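Local coordinates for polycomb protein Sfmbt (Drosophila melanogaster, PDB 5J8Y) that binds the SAM domain of Scm through its own SAM domain, probably helping PhoRC bring PRC1 to Polycomb response elements, at residues N33-D36 with G37-L41; Y12-S15 with Q16-V20; M54-G57 with P58-I62; D46-M49 with P50-M54. All blocks are in the same frame, centred on the assembly; numbering follows the deposited sequence.

All four contacts are local turns of one small helical SAM domain. Interactions 1 and 2 touch each other, V14 packing against the backbone of I35 and D36; no residue of Scm touches either of them. Interactions 3 and 4 lie about 7 Å apart between centres, share M54, and form the corner between helices 45-51 and 56-71 that meets Scm. Interaction 3 is the most buried; the others mix core and surface. Chemistry follows place: interaction 1 starts a helix with a side-chain cap, interaction 2 is regular packing along one helix with a surface CH-pi contact, interaction 3 starts a helix with a proline in its first turn, and interaction 4 ends one with a Schellman motif.

Interaction 1: residues N33-D36 with G37-L41; sequences NKID and GKRLL
An N-cap starts the short helix 37-40 of this SAM domain: D36 stands just before the helix, and its side chain takes a backbone N-H from the first turn. CG of D36 lies between its own N and carbonyl carbon (chi1 70°), which folds the carboxylate back over the turn. There OD1 accepts from R39 N at 3.1 Å, the donor coming in nearly in line with the C-O bond and the N-H pointing almost straight at it (172°). The backbone carbonyl of the same residue serves the next N-H, with L40 N to D36 O at 2.8 Å. One aspartate grips two successive amides. G37 follows, buried, backbone-bonded to W9 and with V14 against its N, a close fit that suits a residue without a side chain.

I35 covers the turn from its apolar side. Its CD1 meets R39 CG at 3.8 Å, the two chains slanting across one another, and the same methyl lies at the edge of the guanidinium. R39 kinks at chi2 (63°), which leads its charged end off toward D47 on helix 45-51. The other branch, CG2, faces L40 CD1 at 4.3 Å, and both residues also pack on F30. Just upstream, K34 has positive phi as the C-prime residue of the Schellman motif that ends helix 27-32, so one helix closes and the next opens within a few residues.

A short acid suits this place: the R39 amide in the first turn gains an acceptor, and the positive end of the helix would probably stabilise the negative carboxylate.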
loop_
_atom_site.group_PDB
_atom_site.type_symbol
_atom_site.label_atom_id
_atom_site.label_comp_id
_atom_site.label_asym_id
_atom_site.label_seq_id
_atom_site.Cartn_x
_atom_site.Cartn_y
_atom_site.Cartn_z
ATOM N N ASN C 33 -14.738 6.241 12.265
ATOM C CA ASN C 33 -15.344 6.843 11.112
ATOM C C ASN C 33 -16.561 6.123 10.565
ATOM O O ASN C 33 -17.071 6.433 9.508
ATOM C CB ASN C 33 -14.320 6.965 10.032
ATOM C CG ASN C 33 -13.306 7.958 10.355
ATOM O OD1 ASN C 33 -13.497 9.138 10.145
ATOM N ND2 ASN C 33 -12.219 7.491 10.896
ATOM N N LYS C 34 -17.018 5.152 11.302
ATOM C CA LYS C 34 -18.188 4.446 10.926
ATOM C C LYS C 34 -18.149 3.988 9.500
ATOM O O LYS C 34 -18.917 4.379 8.657
ATOM C CB LYS C 34 -19.408 5.283 11.231
ATOM C CG LYS C 34 -19.732 5.335 12.710
ATOM C CD LYS C 34 -21.060 5.960 12.988
ATOM C CE LYS C 34 -22.182 4.949 13.202
ATOM N NZ LYS C 34 -23.481 5.650 13.432
ATOM N N ILE C 35 -17.200 3.110 9.261
ATOM C CA ILE C 35 -17.039 2.451 7.995
ATOM C C ILE C 35 -17.675 1.067 8.129
ATOM O O ILE C 35 -17.108 0.171 8.711
ATOM C CB ILE C 35 -15.560 2.322 7.602
ATOM C CG1 ILE C 35 -14.880 3.691 7.597
ATOM C CG2 ILE C 35 -15.427 1.589 6.274
ATOM C CD1 ILE C 35 -15.148 4.550 6.399
ATOM N N ASP C 36 -18.887 0.957 7.617
ATOM C CA ASP C 36 -19.605 -0.296 7.482
ATOM C C ASP C 36 -19.391 -0.867 6.078
ATOM O O ASP C 36 -18.681 -0.292 5.278
ATOM C CB ASP C 36 -21.104 -0.114 7.805
ATOM C CG ASP C 36 -21.845 0.698 6.757
ATOM O OD1 ASP C 36 -21.194 1.267 5.875
ATOM O OD2 ASP C 36 -23.083 0.796 6.831
ATOM N N GLY C 37 -19.961 -2.034 5.821
ATOM C CA GLY C 37 -19.835 -2.684 4.535
ATOM C C GLY C 37 -20.058 -1.756 3.351
ATOM O O GLY C 37 -19.205 -1.623 2.498
ATOM N N LYS C 38 -21.208 -1.099 3.325
ATOM C CA LYS C 38 -21.588 -0.246 2.222
ATOM C C LYS C 38 -20.536 0.797 1.921
ATOM O O LYS C 38 -20.098 0.962 0.821
ATOM C CB LYS C 38 -22.906 0.462 2.559
ATOM C CG LYS C 38 -23.316 1.616 1.702
ATOM C CD LYS C 38 -24.828 1.755 1.715
ATOM C CE LYS C 38 -25.262 2.788 0.708
ATOM N NZ LYS C 38 -25.442 2.308 -0.669
ATOM N N ARG C 39 -20.103 1.515 2.939
ATOM C CA ARG C 39 -19.091 2.514 2.766
ATOM C C ARG C 39 -17.764 1.875 2.407
ATOM O O ARG C 39 -17.001 2.426 1.648
ATOM C CB ARG C 39 -18.973 3.398 3.968
ATOM C CG ARG C 39 -17.909 4.451 3.863
ATOM C CD ARG C 39 -18.054 5.497 2.774
ATOM N NE ARG C 39 -16.990 6.460 2.952
ATOM C CZ ARG C 39 -16.540 7.317 2.068
ATOM N NH1 ARG C 39 -17.064 7.438 0.873
ATOM N NH2 ARG C 39 -15.523 8.063 2.404
ATOM N N LEU C 40 -17.499 0.716 2.932
ATOM C CA LEU C 40 -16.285 0.017 2.625
ATOM C C LEU C 40 -16.073 -0.100 1.121
ATOM O O LEU C 40 -15.125 0.393 0.572
ATOM C CB LEU C 40 -16.310 -1.386 3.174
ATOM C CG LEU C 40 -14.994 -2.161 3.100
ATOM C CD1 LEU C 40 -13.853 -1.547 3.874
ATOM C CD2 LEU C 40 -15.163 -3.604 3.476
ATOM N N LEU C 41 -17.021 -0.762 0.502
ATOM C CA LEU C 41 -17.014 -1.019 -0.918
ATOM C C LEU C 41 -17.073 0.213 -1.782
ATOM O O LEU C 41 -16.949 0.108 -2.955
ATOM C CB LEU C 41 -18.126 -1.952 -1.288
ATOM C CG LEU C 41 -18.363 -3.207 -0.507
ATOM C CD1 LEU C 41 -19.541 -3.891 -1.069
ATOM C CD2 LEU C 41 -17.217 -4.176 -0.519
#

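Interaction 2: residues Y12-S15 with Q16-V20; sequences YDVS and QFLRV
Q16 lays its side chain over one face of the Y12 ring, one helical turn earlier. Its CG is 4.0 Å from the ring centroid, a CH-pi contact, and of the ring atoms it lies nearest CE2 of Y12, 3.6 Å away. Beyond it the amide runs nearly parallel to the ring, the planes 12° apart, with OE1 of Q16 3.7 Å from CZ of Y12. Both torsions matter: the tyrosine swings CG anti to its N (chi1 -179°), while the glutamine chain bends at chi2 (-50°) and curls back to meet it. With an alanine in place of Q16, the tyrosine face would probably lose its methylene and amide cover, and the ring would be freer to turn.

On the buried side V14 and L18 lie side by side, CG1 of V14 3.9 Å from CD1 of L18. These pairs sit on helix 11-20 of the SAM fold, whose apolar flank faces the core and whose polar flank carries Y12 and Q16. Regular i to i+4 bonds space them, Q16 N to Y12 O at 3.2 Å and L18 N to V14 O at 3.0 Å.

Farther out, V14 and L18 both rest on F30, and L18 also reaches I62 of helix 56-71. The F17 ring meets that of W9 at about 45°. At the start of the helix D13 OD2 accepts from N10 N, a bond that a short acid is well placed to make.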
loop_
_atom_site.group_PDB
_atom_site.type_symbol
_atom_site.label_atom_id
_atom_site.label_comp_id
_atom_site.label_asym_id
_atom_site.label_seq_id
_atom_site.Cartn_x
_atom_site.Cartn_y
_atom_site.Cartn_z
ATOM N N TYR C 12 -19.015 -3.295 12.891
ATOM C CA TYR C 12 -18.409 -4.460 13.521
ATOM C C TYR C 12 -18.004 -5.499 12.501
ATOM O O TYR C 12 -17.008 -6.161 12.658
ATOM C CB TYR C 12 -19.306 -5.052 14.610
ATOM C CG TYR C 12 -18.712 -6.262 15.312
ATOM C CD1 TYR C 12 -17.883 -6.126 16.407
ATOM C CD2 TYR C 12 -19.001 -7.532 14.886
ATOM C CE1 TYR C 12 -17.366 -7.226 17.035
ATOM C CE2 TYR C 12 -18.496 -8.624 15.498
ATOM C CZ TYR C 12 -17.680 -8.472 16.567
ATOM O OH TYR C 12 -17.181 -9.577 17.145
ATOM N N ASP C 13 -18.798 -5.671 11.469
ATOM C CA ASP C 13 -18.463 -6.628 10.429
ATOM C C ASP C 13 -17.102 -6.216 9.767
ATOM O O ASP C 13 -16.254 -7.024 9.553
ATOM C CB ASP C 13 -19.569 -6.670 9.389
ATOM C CG ASP C 13 -20.804 -7.474 9.842
ATOM O OD1 ASP C 13 -20.661 -8.644 10.208
ATOM O OD2 ASP C 13 -21.889 -6.913 9.798
ATOM N N VAL C 14 -16.926 -4.932 9.499
ATOM C CA VAL C 14 -15.713 -4.408 8.872
ATOM C C VAL C 14 -14.491 -4.612 9.786
ATOM O O VAL C 14 -13.411 -4.926 9.340
ATOM C CB VAL C 14 -15.905 -2.925 8.476
ATOM C CG1 VAL C 14 -14.635 -2.327 7.932
ATOM C CG2 VAL C 14 -17.029 -2.773 7.451
ATOM N N SER C 15 -14.687 -4.463 11.080
ATOM C CA SER C 15 -13.593 -4.616 12.034
ATOM C C SER C 15 -13.052 -6.042 12.027
ATOM O O SER C 15 -11.839 -6.252 12.012
ATOM C CB SER C 15 -14.051 -4.239 13.444
ATOM O OG SER C 15 -14.164 -2.833 13.581
ATOM N N GLN C 16 -13.936 -6.989 11.999
ATOM C CA GLN C 16 -13.549 -8.350 12.019
ATOM C C GLN C 16 -12.896 -8.712 10.727
ATOM O O GLN C 16 -12.006 -9.516 10.700
ATOM C CB GLN C 16 -14.737 -9.238 12.285
ATOM C CG GLN C 16 -15.378 -9.096 13.662
ATOM C CD GLN C 16 -14.378 -9.178 14.810
ATOM O OE1 GLN C 16 -14.134 -8.235 15.455
ATOM N NE2 GLN C 16 -13.852 -10.312 15.053
ATOM N N PHE C 17 -13.351 -8.127 9.655
ATOM C CA PHE C 17 -12.768 -8.437 8.351
ATOM C C PHE C 17 -11.320 -7.982 8.376
ATOM O O PHE C 17 -10.436 -8.680 8.013
ATOM C CB PHE C 17 -13.544 -7.751 7.280
ATOM C CG PHE C 17 -12.894 -7.764 5.970
ATOM C CD1 PHE C 17 -12.803 -8.919 5.248
ATOM C CD2 PHE C 17 -12.379 -6.612 5.456
ATOM C CE1 PHE C 17 -12.217 -8.910 4.027
ATOM C CE2 PHE C 17 -11.774 -6.609 4.235
ATOM C CZ PHE C 17 -11.700 -7.764 3.528
ATOM N N LEU C 18 -11.127 -6.773 8.815
ATOM C CA LEU C 18 -9.793 -6.215 8.974
ATOM C C LEU C 18 -8.954 -7.063 9.931
ATOM O O LEU C 18 -7.742 -7.178 9.762
ATOM C CB LEU C 18 -9.881 -4.775 9.484
ATOM C CG LEU C 18 -10.382 -3.730 8.486
ATOM C CD1 LEU C 18 -10.949 -2.521 9.208
ATOM C CD2 LEU C 18 -9.257 -3.307 7.553
ATOM N N ARG C 19 -9.577 -7.636 10.947
ATOM C CA ARG C 19 -8.852 -8.438 11.922
ATOM C C ARG C 19 -8.251 -9.705 11.349
ATOM O O ARG C 19 -7.089 -9.987 11.538
ATOM C CB ARG C 19 -9.750 -8.809 13.099
ATOM C CG ARG C 19 -8.963 -9.066 14.347
ATOM C CD ARG C 19 -9.822 -9.178 15.597
ATOM N NE ARG C 19 -10.074 -7.900 16.240
ATOM C CZ ARG C 19 -9.331 -7.363 17.203
ATOM N NH1 ARG C 19 -8.241 -7.947 17.656
ATOM N NH2 ARG C 19 -9.702 -6.213 17.717
ATOM N N VAL C 20 -9.063 -10.484 10.663
ATOM C CA VAL C 20 -8.628 -11.803 10.217
ATOM C C VAL C 20 -7.689 -11.707 9.017
ATOM O O VAL C 20 -7.076 -12.700 8.626
ATOM C CB VAL C 20 -9.834 -12.703 9.855
ATOM C CG1 VAL C 20 -10.826 -12.759 11.016
ATOM C CG2 VAL C 20 -10.520 -12.216 8.580
#

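Interaction 3: residues M54-G57 with P58-I62; sequences MKVG and PALKI
V56 and L60 form the tight apolar side of this first turn: the two chains run alongside each other, pointing the same way, with CG1 of V56 3.7 Å from CD1 of L60. The backbone carbonyl of V56 takes L60 N at 2.8 Å. A59 suits its place by being small: its CB faces I48 and M49 of the preceding helix, where a longer side chain would be hard to fit. P58 sets its CD 3.7 Å from K55 CB and packs on L52 and H26. A proline fits because K55 is the N-cap, and an amide this early in a helix has no carbonyl in the preceding turn to bond. An alanine here, lacking CG and CD, would probably leave K55 CB uncovered and open a gap toward L52 and H26.

The looser side belongs to the lysines. K61 stays extended, its CB lying 3.6 Å from G57 O, and reaches a salt bridge with D38 of the Scm chain; K55 stretches toward E36 of Scm in a long, weak ion pair. At the buried helix start, V56 N bonds to H35 of Scm. Such use of the N-terminus of the long C-terminal helix is consistent with the end-helix surface of SAM-SAM pairs.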
loop_
_atom_site.group_PDB
_atom_site.type_symbol
_atom_site.label_atom_id
_atom_site.label_comp_id
_atom_site.label_asym_id
_atom_site.label_seq_id
_atom_site.Cartn_x
_atom_site.Cartn_y
_atom_site.Cartn_z
ATOM N N MET C 54 -2.400 9.119 6.004
ATOM C CA MET C 54 -1.696 9.511 4.806
ATOM C C MET C 54 -0.480 8.613 4.541
ATOM O O MET C 54 0.516 9.055 4.027
ATOM C CB MET C 54 -1.270 10.980 4.872
ATOM C CG MET C 54 -2.421 11.979 4.978
ATOM S SD MET C 54 -3.763 11.754 3.803
ATOM C CE MET C 54 -2.967 12.302 2.308
ATOM N N LYS C 55 -0.584 7.352 4.898
ATOM C CA LYS C 55 0.479 6.378 4.659
ATOM C C LYS C 55 0.144 5.498 3.457
ATOM O O LYS C 55 -0.876 4.812 3.446
ATOM C CB LYS C 55 0.703 5.515 5.901
ATOM C CG LYS C 55 1.271 6.279 7.085
ATOM C CD LYS C 55 1.312 5.420 8.338
ATOM C CE LYS C 55 2.333 5.949 9.331
ATOM N NZ LYS C 55 2.068 5.470 10.714
ATOM N N VAL C 56 0.997 5.545 2.448
ATOM C CA VAL C 56 0.774 4.844 1.196
ATOM C C VAL C 56 0.777 3.314 1.338
ATOM O O VAL C 56 -0.054 2.646 0.774
ATOM C CB VAL C 56 1.806 5.277 0.128
ATOM C CG1 VAL C 56 1.781 4.377 -1.105
ATOM C CG2 VAL C 56 1.543 6.700 -0.271
ATOM N N GLY C 57 1.754 2.790 2.058
ATOM C CA GLY C 57 1.896 1.353 2.218
ATOM C C GLY C 57 0.626 0.689 2.718
ATOM O O GLY C 57 0.067 -0.174 2.041
ATOM N N PRO C 58 0.168 1.082 3.915
ATOM C CA PRO C 58 -1.098 0.595 4.478
ATOM C C PRO C 58 -2.292 0.871 3.564
ATOM O O PRO C 58 -3.159 0.012 3.406
ATOM C CB PRO C 58 -1.223 1.377 5.788
ATOM C CG PRO C 58 0.169 1.735 6.156
ATOM C CD PRO C 58 0.906 1.932 4.866
ATOM N N ALA C 59 -2.327 2.065 2.979
ATOM C CA ALA C 59 -3.399 2.456 2.068
ATOM C C ALA C 59 -3.529 1.492 0.894
ATOM O O ALA C 59 -4.634 1.088 0.535
ATOM C CB ALA C 59 -3.165 3.868 1.562
ATOM N N LEU C 60 -2.411 1.138 0.311
ATOM C CA LEU C 60 -2.396 0.236 -0.799
ATOM C C LEU C 60 -2.797 -1.176 -0.393
ATOM O O LEU C 60 -3.461 -1.856 -1.092
ATOM C CB LEU C 60 -1.078 0.251 -1.481
ATOM C CG LEU C 60 -0.911 1.308 -2.559
ATOM C CD1 LEU C 60 0.532 1.444 -2.906
ATOM C CD2 LEU C 60 -1.770 1.144 -3.804
ATOM N N LYS C 61 -2.364 -1.571 0.769
ATOM C CA LYS C 61 -2.655 -2.871 1.290
ATOM C C LYS C 61 -4.142 -3.038 1.542
ATOM O O LYS C 61 -4.701 -4.034 1.216
ATOM C CB LYS C 61 -1.849 -3.158 2.525
ATOM C CG LYS C 61 -0.480 -3.768 2.283
ATOM C CD LYS C 61 0.332 -3.709 3.561
ATOM C CE LYS C 61 1.713 -4.259 3.471
ATOM N NZ LYS C 61 2.446 -3.982 4.688
ATOM N N ILE C 62 -4.762 -2.021 2.104
ATOM C CA ILE C 62 -6.197 -2.011 2.366
ATOM C C ILE C 62 -6.983 -1.950 1.058
ATOM O O ILE C 62 -7.986 -2.644 0.905
ATOM C CB ILE C 62 -6.595 -0.821 3.275
ATOM C CG1 ILE C 62 -6.082 -1.041 4.703
ATOM C CG2 ILE C 62 -8.108 -0.615 3.294
ATOM C CD1 ILE C 62 -6.671 -2.245 5.417
#

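Interaction 4: residues D46-M49 with P50-M54; sequences DDIM and PLLGM
M49 curls its thioether over the backbone of M54, bending at chi2 (-55°) and again at chi3 so that its CE comes 3.4 Å from M54 O. From the other partner, SD of M54 lies 4.1 Å from CB of M49; unbranched, flexible methionine chains can bend round the turn and each lie against the other residue. M49 O accepts twice, from M54 N at 2.8 Å and L52 N at 3.1 Å, the donors arriving from opposite faces of the carbonyl plane.

This is the Schellman end of helix 45-51. G53, at positive phi where glycine is at ease, is the C-prime residue, and its N makes a weak bond to P50 O. P50 has no N-H to give: its CD sits 3.1 Å from D46 O, and the helix kinks there. On the inner side I48 CG2 packs against L52 CD1 at 3.9 Å, branched chains side by side.

Outward, M49 meets M49 of the Scm chain, while D46 OD1 hydrogen-bonds Y53 and forms a salt bridge with K52 of Scm. Inward, the turn is wedged between its neighbours: L52 packs on I62 of helix 56-71, and L51 on T29 and F30 of helix 27-32.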
loop_
_atom_site.group_PDB
_atom_site.type_symbol
_atom_site.label_atom_id
_atom_site.label_comp_id
_atom_site.label_asym_id
_atom_site.label_seq_id
_atom_site.Cartn_x
_atom_site.Cartn_y
_atom_site.Cartn_z
ATOM N N ASP C 46 -8.061 7.637 -2.548
ATOM C CA ASP C 46 -8.093 9.016 -2.066
ATOM C C ASP C 46 -8.795 9.105 -0.712
ATOM O O ASP C 46 -8.433 9.925 0.133
ATOM C CB ASP C 46 -8.794 9.928 -3.081
ATOM C CG ASP C 46 -7.944 10.210 -4.311
ATOM O OD1 ASP C 46 -6.706 10.303 -4.186
ATOM O OD2 ASP C 46 -8.520 10.348 -5.411
ATOM N N ASP C 47 -9.798 8.251 -0.516
ATOM C CA ASP C 47 -10.534 8.185 0.744
ATOM C C ASP C 47 -9.744 7.418 1.799
ATOM O O ASP C 47 -9.733 7.781 2.975
ATOM C CB ASP C 47 -11.893 7.510 0.537
ATOM C CG ASP C 47 -12.719 8.174 -0.547
ATOM O OD1 ASP C 47 -12.702 9.419 -0.637
ATOM O OD2 ASP C 47 -13.391 7.447 -1.309
ATOM N N ILE C 48 -9.092 6.349 1.362
ATOM C CA ILE C 48 -8.366 5.456 2.256
ATOM C C ILE C 48 -7.111 6.117 2.830
ATOM O O ILE C 48 -6.673 5.767 3.925
ATOM C CB ILE C 48 -7.994 4.145 1.514
ATOM C CG1 ILE C 48 -9.249 3.288 1.334
ATOM C CG2 ILE C 48 -6.930 3.345 2.265
ATOM C CD1 ILE C 48 -9.104 2.167 0.328
ATOM N N MET C 49 -6.581 7.088 2.100
ATOM C CA MET C 49 -5.319 7.722 2.467
ATOM C C MET C 49 -5.414 8.416 3.842
ATOM O O MET C 49 -4.677 8.081 4.729
ATOM C CB MET C 49 -4.850 8.678 1.397
ATOM C CG MET C 49 -4.111 8.026 0.252
ATOM S SD MET C 49 -2.698 7.012 0.713
ATOM C CE MET C 49 -1.641 8.217 1.490
ATOM N N PRO C 50 -6.360 9.328 4.032
ATOM C CA PRO C 50 -6.486 9.970 5.347
ATOM C C PRO C 50 -6.983 9.025 6.443
ATOM O O PRO C 50 -6.702 9.274 7.615
ATOM C CB PRO C 50 -7.501 11.092 5.097
ATOM C CG PRO C 50 -8.258 10.668 3.891
ATOM C CD PRO C 50 -7.280 9.918 3.044
ATOM N N LEU C 51 -7.673 7.949 6.114
ATOM C CA LEU C 51 -8.127 6.992 7.100
ATOM C C LEU C 51 -6.982 6.210 7.649
ATOM O O LEU C 51 -7.155 5.529 8.597
ATOM C CB LEU C 51 -9.132 5.984 6.551
ATOM C CG LEU C 51 -10.624 6.257 6.628
ATOM C CD1 LEU C 51 -11.438 5.068 6.204
ATOM C CD2 LEU C 51 -11.078 6.714 8.003
ATOM N N LEU C 52 -5.830 6.285 7.020
ATOM C CA LEU C 52 -4.648 5.569 7.490
ATOM C C LEU C 52 -3.457 6.505 7.677
ATOM O O LEU C 52 -2.307 6.103 7.508
ATOM C CB LEU C 52 -4.286 4.450 6.512
ATOM C CG LEU C 52 -5.366 3.395 6.260
ATOM C CD1 LEU C 52 -4.821 2.341 5.340
ATOM C CD2 LEU C 52 -5.847 2.755 7.546
ATOM N N GLY C 53 -3.743 7.756 8.025
ATOM C CA GLY C 53 -2.705 8.714 8.365
ATOM C C GLY C 53 -1.820 9.096 7.195
ATOM O O GLY C 53 -0.631 9.364 7.370
ATOM N N MET C 54 -2.400 9.119 6.004
ATOM C CA MET C 54 -1.696 9.511 4.806
ATOM C C MET C 54 -0.480 8.613 4.541
ATOM O O MET C 54 0.516 9.055 4.027
ATOM C CB MET C 54 -1.270 10.980 4.872
ATOM C CG MET C 54 -2.421 11.979 4.978
ATOM S SD MET C 54 -3.763 11.754 3.803
ATOM C CE MET C 54 -2.967 12.302 2.308
#